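Phosphoribosylformylglycinamidine synthase 2 (Thermus thermophilus, PDB 3VIU) belongs to the PurM-like AIR synthase related family and binds adenosine-5'-diphosphate and magnesium ion in a chain of repeated N- and C-terminal family domains. Local coordinates at residues A405-E408 against A409-R413; P356-A359 against L360-P364; G370-P374 against E375-L379; L240-E243 against A244-A248; A673-L676 against L677-G681. One frame throughout, in Å; residues are numbered along the deposited sequence.

Contact 1. Residues A405-E408 against A409-R413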
# COMPACT_ATOMS: atom_id res chain seq x y z
N ALA A 405 12.01 12.98 -10.28
CA ALA A 405 12.70 12.33 -11.39
C ALA A 405 12.23 10.90 -11.66
O ALA A 405 11.53 10.29 -10.86
CB ALA A 405 14.20 12.34 -11.13
N SER A 406 12.64 10.37 -12.81
CA SER A 406 12.26 9.02 -13.22
C SER A 406 12.67 7.92 -12.23
O SER A 406 13.80 7.92 -11.73
CB SER A 406 12.87 8.72 -14.59
OG SER A 406 12.60 7.40 -15.00
N ARG A 407 11.75 7.00 -11.93
CA ARG A 407 12.04 5.88 -11.02
C ARG A 407 12.47 4.71 -11.92
O ARG A 407 12.52 3.56 -11.49
CB ARG A 407 10.81 5.42 -10.22
CG ARG A 407 9.73 6.45 -9.92
CD ARG A 407 9.92 7.18 -8.60
NE ARG A 407 10.70 8.39 -8.81
CZ ARG A 407 10.88 9.33 -7.89
NH1 ARG A 407 10.35 9.23 -6.69
NH2 ARG A 407 11.62 10.39 -8.20
N GLU A 408 12.75 5.02 -13.18
CA GLU A 408 13.15 4.04 -14.19
C GLU A 408 14.23 3.04 -13.73
O GLU A 408 14.12 1.84 -13.95
CB GLU A 408 13.62 4.80 -15.43
CG GLU A 408 13.42 4.10 -16.76
CD GLU A 408 13.38 5.10 -17.93
OE1 GLU A 408 14.23 6.03 -17.97
OE2 GLU A 408 12.50 4.95 -18.80
N ALA A 409 15.28 3.55 -13.08
CA ALA A 409 16.36 2.68 -12.62
C ALA A 409 15.89 1.69 -11.56
O ALA A 409 16.54 0.67 -11.31
CB ALA A 409 17.52 3.53 -12.07
N VAL A 410 14.75 1.97 -10.94
CA VAL A 410 14.20 1.09 -9.91
C VAL A 410 13.45 -0.11 -10.51
O VAL A 410 13.84 -1.26 -10.30
CB VAL A 410 13.26 1.87 -8.96
CG1 VAL A 410 12.45 0.91 -8.09
CG2 VAL A 410 14.08 2.82 -8.10
N TYR A 411 12.38 0.17 -11.25
CA TYR A 411 11.57 -0.87 -11.87
C TYR A 411 12.31 -1.71 -12.91
O TYR A 411 11.81 -2.74 -13.35
CB TYR A 411 10.30 -0.25 -12.47
CG TYR A 411 9.47 0.40 -11.39
CD1 TYR A 411 8.89 -0.38 -10.39
CD2 TYR A 411 9.39 1.79 -11.28
CE1 TYR A 411 8.25 0.20 -9.29
CE2 TYR A 411 8.75 2.39 -10.19
CZ TYR A 411 8.19 1.59 -9.20
OH TYR A 411 7.61 2.16 -8.08
N GLU A 412 13.51 -1.27 -13.29
CA GLU A 412 14.32 -2.01 -14.25
C GLU A 412 14.93 -3.23 -13.55
O GLU A 412 15.47 -4.13 -14.20
CB GLU A 412 15.43 -1.11 -14.81
CG GLU A 412 15.11 -0.50 -16.17
CD GLU A 412 16.11 0.58 -16.58
OE1 GLU A 412 17.33 0.36 -16.41
OE2 GLU A 412 15.67 1.64 -17.08
N ARG A 413 14.83 -3.25 -12.23
CA ARG A 413 15.36 -4.36 -11.45
C ARG A 413 14.35 -5.50 -11.45
O ARG A 413 14.71 -6.66 -11.22
CB ARG A 413 15.59 -3.94 -9.99
CG ARG A 413 16.62 -2.86 -9.77
CD ARG A 413 18.00 -3.32 -10.21
NE ARG A 413 19.02 -2.36 -9.85
CZ ARG A 413 19.30 -2.00 -8.61
NH1 ARG A 413 18.63 -2.54 -7.60
NH2 ARG A 413 20.26 -1.12 -8.36
O HOH W 1 15.54 6.13 -12.61

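Contact 2. Residues P356-A359 against L360-P364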
# COMPACT_ATOMS: atom_id res chain seq x y z
N PRO A 356 -7.56 -19.08 27.09
CA PRO A 356 -8.78 -18.89 26.30
C PRO A 356 -8.47 -18.10 25.02
O PRO A 356 -7.67 -17.16 25.05
CB PRO A 356 -9.69 -18.12 27.26
CG PRO A 356 -9.27 -18.64 28.59
CD PRO A 356 -7.76 -18.65 28.48
N THR A 357 -9.09 -18.49 23.91
CA THR A 357 -8.88 -17.83 22.63
C THR A 357 -9.20 -16.34 22.72
O THR A 357 -8.40 -15.50 22.30
CB THR A 357 -9.75 -18.47 21.53
OG1 THR A 357 -11.13 -18.37 21.90
CG2 THR A 357 -9.39 -19.93 21.35
N GLU A 358 -10.37 -16.01 23.27
CA GLU A 358 -10.77 -14.61 23.41
C GLU A 358 -9.72 -13.77 24.13
O GLU A 358 -9.43 -12.65 23.74
CB GLU A 358 -12.09 -14.50 24.18
CG GLU A 358 -12.58 -13.07 24.27
CD GLU A 358 -13.67 -12.88 25.30
OE1 GLU A 358 -13.36 -12.98 26.51
OE2 GLU A 358 -14.82 -12.63 24.91
N ALA A 359 -9.16 -14.34 25.19
CA ALA A 359 -8.16 -13.64 25.98
C ALA A 359 -6.95 -13.26 25.14
O ALA A 359 -6.31 -12.22 25.36
CB ALA A 359 -7.72 -14.51 27.16
N LEU A 360 -6.64 -14.10 24.16
CA LEU A 360 -5.50 -13.89 23.29
C LEU A 360 -5.75 -12.99 22.08
O LEU A 360 -4.86 -12.26 21.65
CB LEU A 360 -4.96 -15.25 22.84
CG LEU A 360 -3.45 -15.47 22.92
CD1 LEU A 360 -2.89 -14.91 24.23
CD2 LEU A 360 -3.19 -16.96 22.82
N ALA A 361 -6.97 -13.03 21.54
CA ALA A 361 -7.31 -12.25 20.35
C ALA A 361 -7.97 -10.90 20.61
O ALA A 361 -7.95 -10.02 19.75
CB ALA A 361 -8.20 -13.08 19.43
N GLU A 362 -8.58 -10.73 21.78
CA GLU A 362 -9.25 -9.48 22.10
C GLU A 362 -8.59 -8.73 23.24
O GLU A 362 -9.08 -8.73 24.37
CB GLU A 362 -10.72 -9.75 22.43
CG GLU A 362 -11.52 -10.28 21.25
CD GLU A 362 -13.00 -10.48 21.58
OE1 GLU A 362 -13.65 -9.49 22.00
OE2 GLU A 362 -13.50 -11.61 21.41
N ALA A 363 -7.48 -8.07 22.92
CA ALA A 363 -6.72 -7.30 23.90
C ALA A 363 -7.36 -5.94 24.18
O ALA A 363 -8.16 -5.44 23.39
CB ALA A 363 -5.29 -7.11 23.41
N PRO A 364 -7.00 -5.32 25.31
CA PRO A 364 -7.54 -4.01 25.70
C PRO A 364 -7.16 -2.94 24.70
O PRO A 364 -6.09 -3.00 24.09
CB PRO A 364 -6.88 -3.75 27.06
CG PRO A 364 -6.52 -5.14 27.56
CD PRO A 364 -6.05 -5.83 26.32

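Contact 3. Residues G370-P374 against E375-L379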
# COMPACT_ATOMS: atom_id res chain seq x y z
N GLY A 370 -5.80 13.79 22.01
CA GLY A 370 -4.79 14.33 21.13
C GLY A 370 -4.74 15.83 21.21
O GLY A 370 -5.71 16.49 21.60
N ARG A 371 -3.58 16.38 20.87
CA ARG A 371 -3.37 17.82 20.85
C ARG A 371 -2.29 18.05 19.81
O ARG A 371 -1.21 17.45 19.88
CB ARG A 371 -2.90 18.35 22.21
CG ARG A 371 -2.91 19.87 22.26
CD ARG A 371 -2.50 20.43 23.61
NE ARG A 371 -1.06 20.67 23.68
CZ ARG A 371 -0.23 19.95 24.42
NH1 ARG A 371 -0.69 18.94 25.16
NH2 ARG A 371 1.07 20.24 24.43
N GLU A 372 -2.57 18.92 18.86
CA GLU A 372 -1.61 19.20 17.81
C GLU A 372 -0.29 19.82 18.28
O GLU A 372 -0.27 20.69 19.15
CB GLU A 372 -2.24 20.10 16.74
CG GLU A 372 -1.27 20.45 15.63
CD GLU A 372 -1.96 21.01 14.42
OE1 GLU A 372 -2.72 21.99 14.56
OE2 GLU A 372 -1.73 20.46 13.31
N ASP A 373 0.80 19.33 17.70
CA ASP A 373 2.14 19.82 17.98
C ASP A 373 2.14 21.30 17.56
O ASP A 373 1.95 21.63 16.38
CB ASP A 373 3.13 18.99 17.15
CG ASP A 373 4.57 19.43 17.31
OD1 ASP A 373 5.45 18.68 16.85
OD2 ASP A 373 4.83 20.52 17.87
N PRO A 374 2.34 22.22 18.52
CA PRO A 374 2.35 23.64 18.18
C PRO A 374 3.28 24.03 17.04
O PRO A 374 3.00 24.99 16.31
CB PRO A 374 2.71 24.32 19.51
CG PRO A 374 3.49 23.26 20.24
CD PRO A 374 2.70 22.01 19.93
N GLU A 375 4.37 23.30 16.88
CA GLU A 375 5.32 23.61 15.81
C GLU A 375 4.73 23.27 14.45
O GLU A 375 5.03 23.94 13.46
CB GLU A 375 6.64 22.86 16.03
CG GLU A 375 7.31 23.24 17.34
CD GLU A 375 7.48 24.75 17.49
OE1 GLU A 375 7.43 25.24 18.65
OE2 GLU A 375 7.66 25.44 16.46
N VAL A 376 3.90 22.24 14.40
CA VAL A 376 3.26 21.89 13.14
C VAL A 376 2.33 23.04 12.73
O VAL A 376 2.32 23.46 11.58
CB VAL A 376 2.44 20.58 13.27
CG1 VAL A 376 1.58 20.38 12.04
CG2 VAL A 376 3.39 19.40 13.44
N ARG A 377 1.56 23.55 13.69
CA ARG A 377 0.64 24.65 13.43
C ARG A 377 1.44 25.88 12.99
O ARG A 377 1.14 26.51 11.98
CB ARG A 377 -0.18 24.96 14.68
CG ARG A 377 -1.31 25.98 14.47
CD ARG A 377 -2.12 26.18 15.75
NE ARG A 377 -3.27 27.05 15.55
CZ ARG A 377 -4.20 27.30 16.48
NH1 ARG A 377 -4.11 26.73 17.68
NH2 ARG A 377 -5.22 28.11 16.22
N ARG A 378 2.47 26.21 13.76
CA ARG A 378 3.31 27.37 13.47
C ARG A 378 3.78 27.33 12.01
O ARG A 378 3.66 28.32 11.28
CB ARG A 378 4.52 27.37 14.41
CG ARG A 378 5.35 28.62 14.39
CD ARG A 378 6.58 28.44 15.27
NE ARG A 378 7.27 29.70 15.55
CZ ARG A 378 7.69 30.55 14.62
NH1 ARG A 378 7.49 30.28 13.33
NH2 ARG A 378 8.32 31.66 14.97
N LEU A 379 4.31 26.19 11.58
CA LEU A 379 4.77 26.04 10.21
C LEU A 379 3.63 26.21 9.21
O LEU A 379 3.76 26.95 8.24
CB LEU A 379 5.46 24.69 10.01
CG LEU A 379 6.85 24.57 10.66
CD1 LEU A 379 7.39 23.15 10.54
CD2 LEU A 379 7.78 25.58 9.98

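Contact 4. Residues L240-E243 against A244-A248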
# COMPACT_ATOMS: atom_id res chain seq x y z
N LEU A 240 6.80 -22.73 -4.68
CA LEU A 240 6.23 -24.05 -4.46
C LEU A 240 5.04 -23.96 -3.51
O LEU A 240 3.99 -24.57 -3.74
CB LEU A 240 7.29 -24.99 -3.89
CG LEU A 240 8.05 -25.90 -4.88
CD1 LEU A 240 8.17 -25.25 -6.24
CD2 LEU A 240 9.42 -26.26 -4.30
N LEU A 241 5.22 -23.20 -2.44
CA LEU A 241 4.19 -23.02 -1.43
C LEU A 241 2.94 -22.40 -2.04
O LEU A 241 1.82 -22.86 -1.80
CB LEU A 241 4.69 -22.12 -0.31
CG LEU A 241 4.38 -22.49 1.14
CD1 LEU A 241 4.46 -21.23 1.99
CD2 LEU A 241 3.01 -23.12 1.26
N MSE A 242 3.16 -21.35 -2.82
CA MSE A 242 2.08 -20.63 -3.48
C MSE A 242 1.25 -21.52 -4.42
O MSE A 242 0.02 -21.54 -4.34
CB MSE A 242 2.68 -19.45 -4.26
CG MSE A 242 1.68 -18.62 -5.06
SE MSE A 242 2.54 -17.10 -5.94
CE MSE A 242 3.08 -17.94 -7.60
N GLU A 243 1.92 -22.27 -5.31
CA GLU A 243 1.21 -23.14 -6.24
C GLU A 243 0.34 -24.18 -5.53
O GLU A 243 -0.81 -24.38 -5.89
CB GLU A 243 2.20 -23.88 -7.15
CG GLU A 243 2.98 -22.99 -8.09
CD GLU A 243 2.09 -22.08 -8.92
OE1 GLU A 243 0.92 -22.47 -9.18
OE2 GLU A 243 2.55 -20.99 -9.32
N ALA A 244 0.91 -24.82 -4.52
CA ALA A 244 0.20 -25.85 -3.77
C ALA A 244 -1.04 -25.28 -3.09
O ALA A 244 -2.14 -25.84 -3.20
CB ALA A 244 1.12 -26.47 -2.74
N THR A 245 -0.86 -24.17 -2.38
CA THR A 245 -1.97 -23.56 -1.67
C THR A 245 -3.05 -23.16 -2.66
O THR A 245 -4.23 -23.45 -2.45
CB THR A 245 -1.50 -22.31 -0.88
OG1 THR A 245 -0.52 -22.71 0.08
CG2 THR A 245 -2.69 -21.65 -0.15
N LEU A 246 -2.65 -22.50 -3.74
CA LEU A 246 -3.60 -22.07 -4.76
C LEU A 246 -4.30 -23.26 -5.40
O LEU A 246 -5.52 -23.22 -5.61
CB LEU A 246 -2.89 -21.26 -5.85
CG LEU A 246 -2.37 -19.86 -5.51
CD1 LEU A 246 -1.61 -19.31 -6.71
CD2 LEU A 246 -3.51 -18.94 -5.14
N GLU A 247 -3.56 -24.32 -5.71
CA GLU A 247 -4.20 -25.48 -6.32
C GLU A 247 -5.14 -26.10 -5.30
O GLU A 247 -6.30 -26.39 -5.61
CB GLU A 247 -3.17 -26.51 -6.78
CG GLU A 247 -3.81 -27.77 -7.36
CD GLU A 247 -2.81 -28.73 -7.98
OE1 GLU A 247 -3.16 -29.93 -8.13
OE2 GLU A 247 -1.68 -28.30 -8.33
N ALA A 248 -4.64 -26.29 -4.09
CA ALA A 248 -5.45 -26.86 -3.03
C ALA A 248 -6.81 -26.15 -2.94
O ALA A 248 -7.85 -26.80 -2.89
CB ALA A 248 -4.71 -26.76 -1.69

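Contact 5. Residues A673-L676 against L677-G681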
# COMPACT_ATOMS: atom_id res chain seq x y z
N ALA A 673 -16.47 16.84 -26.20
CA ALA A 673 -15.75 16.77 -24.94
C ALA A 673 -16.06 18.00 -24.13
O ALA A 673 -16.39 17.91 -22.94
CB ALA A 673 -14.25 16.66 -25.20
N THR A 674 -15.97 19.17 -24.76
CA THR A 674 -16.23 20.41 -24.06
C THR A 674 -17.70 20.51 -23.64
O THR A 674 -18.03 21.14 -22.64
CB THR A 674 -15.85 21.63 -24.93
OG1 THR A 674 -16.59 21.59 -26.16
CG2 THR A 674 -14.36 21.61 -25.23
N LEU A 675 -18.57 19.87 -24.41
CA LEU A 675 -19.98 19.89 -24.09
C LEU A 675 -20.17 19.08 -22.81
O LEU A 675 -20.92 19.47 -21.92
CB LEU A 675 -20.77 19.29 -25.26
CG LEU A 675 -22.26 19.61 -25.40
CD1 LEU A 675 -23.07 18.89 -24.33
CD2 LEU A 675 -22.47 21.12 -25.33
N LEU A 676 -19.47 17.95 -22.71
CA LEU A 676 -19.56 17.08 -21.55
C LEU A 676 -19.08 17.79 -20.27
O LEU A 676 -19.78 17.79 -19.25
CB LEU A 676 -18.74 15.80 -21.79
CG LEU A 676 -18.63 14.73 -20.70
CD1 LEU A 676 -18.23 13.40 -21.32
CD2 LEU A 676 -17.59 15.15 -19.65
N LEU A 677 -17.91 18.40 -20.32
CA LEU A 677 -17.38 19.09 -19.15
C LEU A 677 -18.33 20.20 -18.70
O LEU A 677 -18.54 20.39 -17.50
CB LEU A 677 -16.00 19.68 -19.46
CG LEU A 677 -14.93 18.65 -19.80
CD1 LEU A 677 -13.65 19.36 -20.18
CD2 LEU A 677 -14.72 17.71 -18.63
N GLU A 678 -18.90 20.93 -19.66
CA GLU A 678 -19.83 22.00 -19.34
C GLU A 678 -21.08 21.50 -18.64
O GLU A 678 -21.55 22.11 -17.68
CB GLU A 678 -20.21 22.75 -20.62
CG GLU A 678 -19.39 23.99 -20.85
CD GLU A 678 -19.24 24.32 -22.31
OE1 GLU A 678 -20.21 24.09 -23.07
OE2 GLU A 678 -18.16 24.81 -22.71
N GLU A 679 -21.63 20.38 -19.11
CA GLU A 679 -22.83 19.81 -18.50
C GLU A 679 -22.54 19.33 -17.09
O GLU A 679 -23.47 19.02 -16.34
CB GLU A 679 -23.36 18.65 -19.35
CG GLU A 679 -23.69 19.04 -20.78
CD GLU A 679 -24.37 17.93 -21.56
OE1 GLU A 679 -23.84 16.79 -21.60
OE2 GLU A 679 -25.44 18.20 -22.16
N ARG A 680 -21.26 19.27 -16.73
CA ARG A 680 -20.85 18.85 -15.39
C ARG A 680 -20.46 20.05 -14.55
O ARG A 680 -19.99 19.90 -13.42
CB ARG A 680 -19.66 17.89 -15.48
CG ARG A 680 -19.92 16.63 -16.29
CD ARG A 680 -21.04 15.81 -15.69
NE ARG A 680 -21.33 14.64 -16.51
CZ ARG A 680 -20.51 13.60 -16.66
NH1 ARG A 680 -19.34 13.58 -16.04
NH2 ARG A 680 -20.85 12.59 -17.44
N GLY A 681 -20.64 21.25 -15.11
CA GLY A 681 -20.29 22.48 -14.41
C GLY A 681 -18.83 22.52 -13.99
O GLY A 681 -18.48 23.11 -12.97

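Contact 1. Residues A405-E408 against A409-R413
R407 starts the short helix 408-411 from its N-cap position, and its carbonyl and side chain meet V410 and Y411 of the first turn. V410 N donates to R407 O at 2.8 Å. A weak, longer bond from Y411 N reaches the same oxygen at 3.4 Å. Side by side and pointing the same way, R407 and Y411 touch where R407 CB lies 3.7 Å from Y411 CE2. The tyrosine CG stands anti to its carbonyl carbon (chi1 -62°), beside the backbone N, and this folds the ring back toward the cap residue. Beyond CB the arginine leaves the ring: bent at chi2 and chi3, it turns back along the chain and grips A405 O side-on, with NE at 2.9 Å and NH2 at 2.7 Å from that one oxygen. Guanidinium and phenol planes end 30° apart. A water joins the approach to the helix with its first turn, donating to S406 O and accepting from A409 N, each bond 2.6 Å long. On the outer side the chains of E408 and E412 slant across each other, E408 CG meeting E412 OE2 at 3.3 Å; the like charges are near enough to repel somewhat, which is probably eased by R720, in a salt bridge with E412, and by K716, in a long, weak ion pair with E408. The turn sits against the C-terminal helix 708-723, touched by A405, S406, R407 and A409, while strand 156-163 meets R407 and Y411, and R413 reaches helix 132-152.

Contact 2. Residues P356-A359 against L360-P364
E358 and E362 stand one helical turn apart, and the carboxylate of E362 meets the aliphatic part of E358. E358 swings its CG anti to the backbone N (chi1 -177°) and runs extended from there. E362 also extends beyond CG, but its CG is anti to the carbonyl carbon instead (chi1 -65°), which lays the chain back toward the preceding turn. The two cross obliquely, with E362 OE2 at 3.3 Å from E358 CG, and their carboxylate planes are turned 81° against each other. E358 OE2 and E362 OE2 are 3.9 Å apart, so two like charges share this side and would probably raise each other's affinity for a proton. Both acids belong to helix 357-361 and its exit, a single short turn that follows the edge strand 350-356 directly. T357 O accepts from L360 N at 2.9 Å and from A361 N at 3.0 Å, while E358 O takes E362 N at 2.9 Å as the chain leaves the helix. L360 CB rests 3.5 Å from T357 O, and its side chain packs on F34 and M37 of helix 28-37. T357, A361 and E362 instead touch H274 of helix 264-275.

Contact 3. Residues G370-P374 against E375-L379
D373 caps helix 374-380, and its side chain also touches V376 in the first turn. Among the hydrogen bonds, the capping one runs from E375 N to D373 OD2 at 3.0 Å, meeting the oxygen from above the carboxylate plane. The aspartate CG lies anti to the backbone N (chi1 178°), which brings the carboxylate round to the E375 N-H in the first turn. D373 O also receives weak bonds from V376 N at 2.8 Å and R377 N at 3.3 Å. R378 N to P374 O, at 2.9 Å, is the first i to i+4 bond here of full strength. Apolar and mixed contacts follow: V376 CG2 rests 3.7 Å from D373 CB, the two side chains crossing at about a right angle. V376 CG1 lies 3.5 Å from E372 OE2, so the two methyls touch different acidic residues. The ionic partners come from the far end of the helix and from elsewhere: E372 pairs with R380, R377 with E381, and D373 OD1 with R534, which leaves OD2 for the cap. The helix start lies at the surface against helix 495-515, where R371 touches P495, E372 touches H499 and D373 touches E496.

Contact 4. Residues L240-E243 against A244-A248
A244 lies one turn after L240 in the middle of helix 235-250, its CB 3.6 Å from L240 O and its N bonded to that same carbonyl. T245 comes next and bonds twice to L241 O: its N and its OG1 donate to the oxygen at 3.0 Å each, from opposite faces of the carbonyl plane. With OG1 anti to the carbonyl carbon (chi1 -60°), the hydroxyl hangs back over the preceding turn, and L241 CD2 lies 3.7 Å from it, the two side chains side by side. L246 follows, its N bonded to M242 O at 2.9 Å. Its CD1 meets CG of M242, a selenomethionine in the model, at 3.7 Å; both chains point the same way, toward R116 at the start of strand 116-126. E247 N bonds to E243 O at 2.8 Å. The carboxylates of these two acids diverge: E243 pairs with K239 and R116, whereas E247 is held by W327 and R326. Beyond the contact, A248 touches L320 and V323 of helix 317-326. Chemically, the threonine hydroxyl in this buried helix is satisfied by its own backbone, the acids by basic or N-H partners, and the main apolar contact is that of M242 CG with L246 CD1.

Contact 5. Residues A673-L676 against L677-G681
L675 and E679 meet closely in the last turn of helix 670-679, the leucine CD1 lying 3.2 Å from E679 CD. That methyl also stands 3.3 Å from E679 OE2, so a hydrocarbon end abuts a carboxylate. E679 holds its CG anti to the carbonyl carbon (chi1 -58°), bringing CG to 3.0 Å from L675 O, whose carbonyl accepts E679 N. Further round, L676 CD2 lies over one face of the R680 guanidinium, 4.3 Å from NH1 and offset toward the rim, and 4.0 Å from CD2 of L677. R680 is bent at chi2, and its far end is taken by D608 in a salt bridge. E678 leans its chain along T674 O, CD at 3.4 Å, and OE2 is bonded to Y684. Behind these, L676 packs on L609 of helix 596-611, and L677 on I567 and Y684 of the neighbouring strands. G681, at positive phi, ends the helix in a Schellman motif, with G681 N bonded to E678 O at 2.9 Å. The chemistry is mixed: L677 faces strands 563-567 and 684-690 and L676 faces helix 596-611, while L675 stays at the surface against E679; E678 and R680 have their polar ends held by Y684 and D608.

From the N terminus the order is contact 4, contact 2, contact 3, contact 1 and contact 5. Each joins adjoining segments, so each spans a helical turn or cap and none closes a long loop; all are in series, with no nesting or crossing. Contact 4 lies within a helix beside strands 116-126 and 307-312. Contact 2 follows edge strand 350-356 and meets helices 12-22 and 28-37. Contacts 3 and 1 start the short helices 374-380 and 408-411, centres about 36 Å apart. Contact 5 ends helix 670-679 near the second seven-stranded sheet; its centre is about 55 Å from that of contact 2, across the centre of the chain.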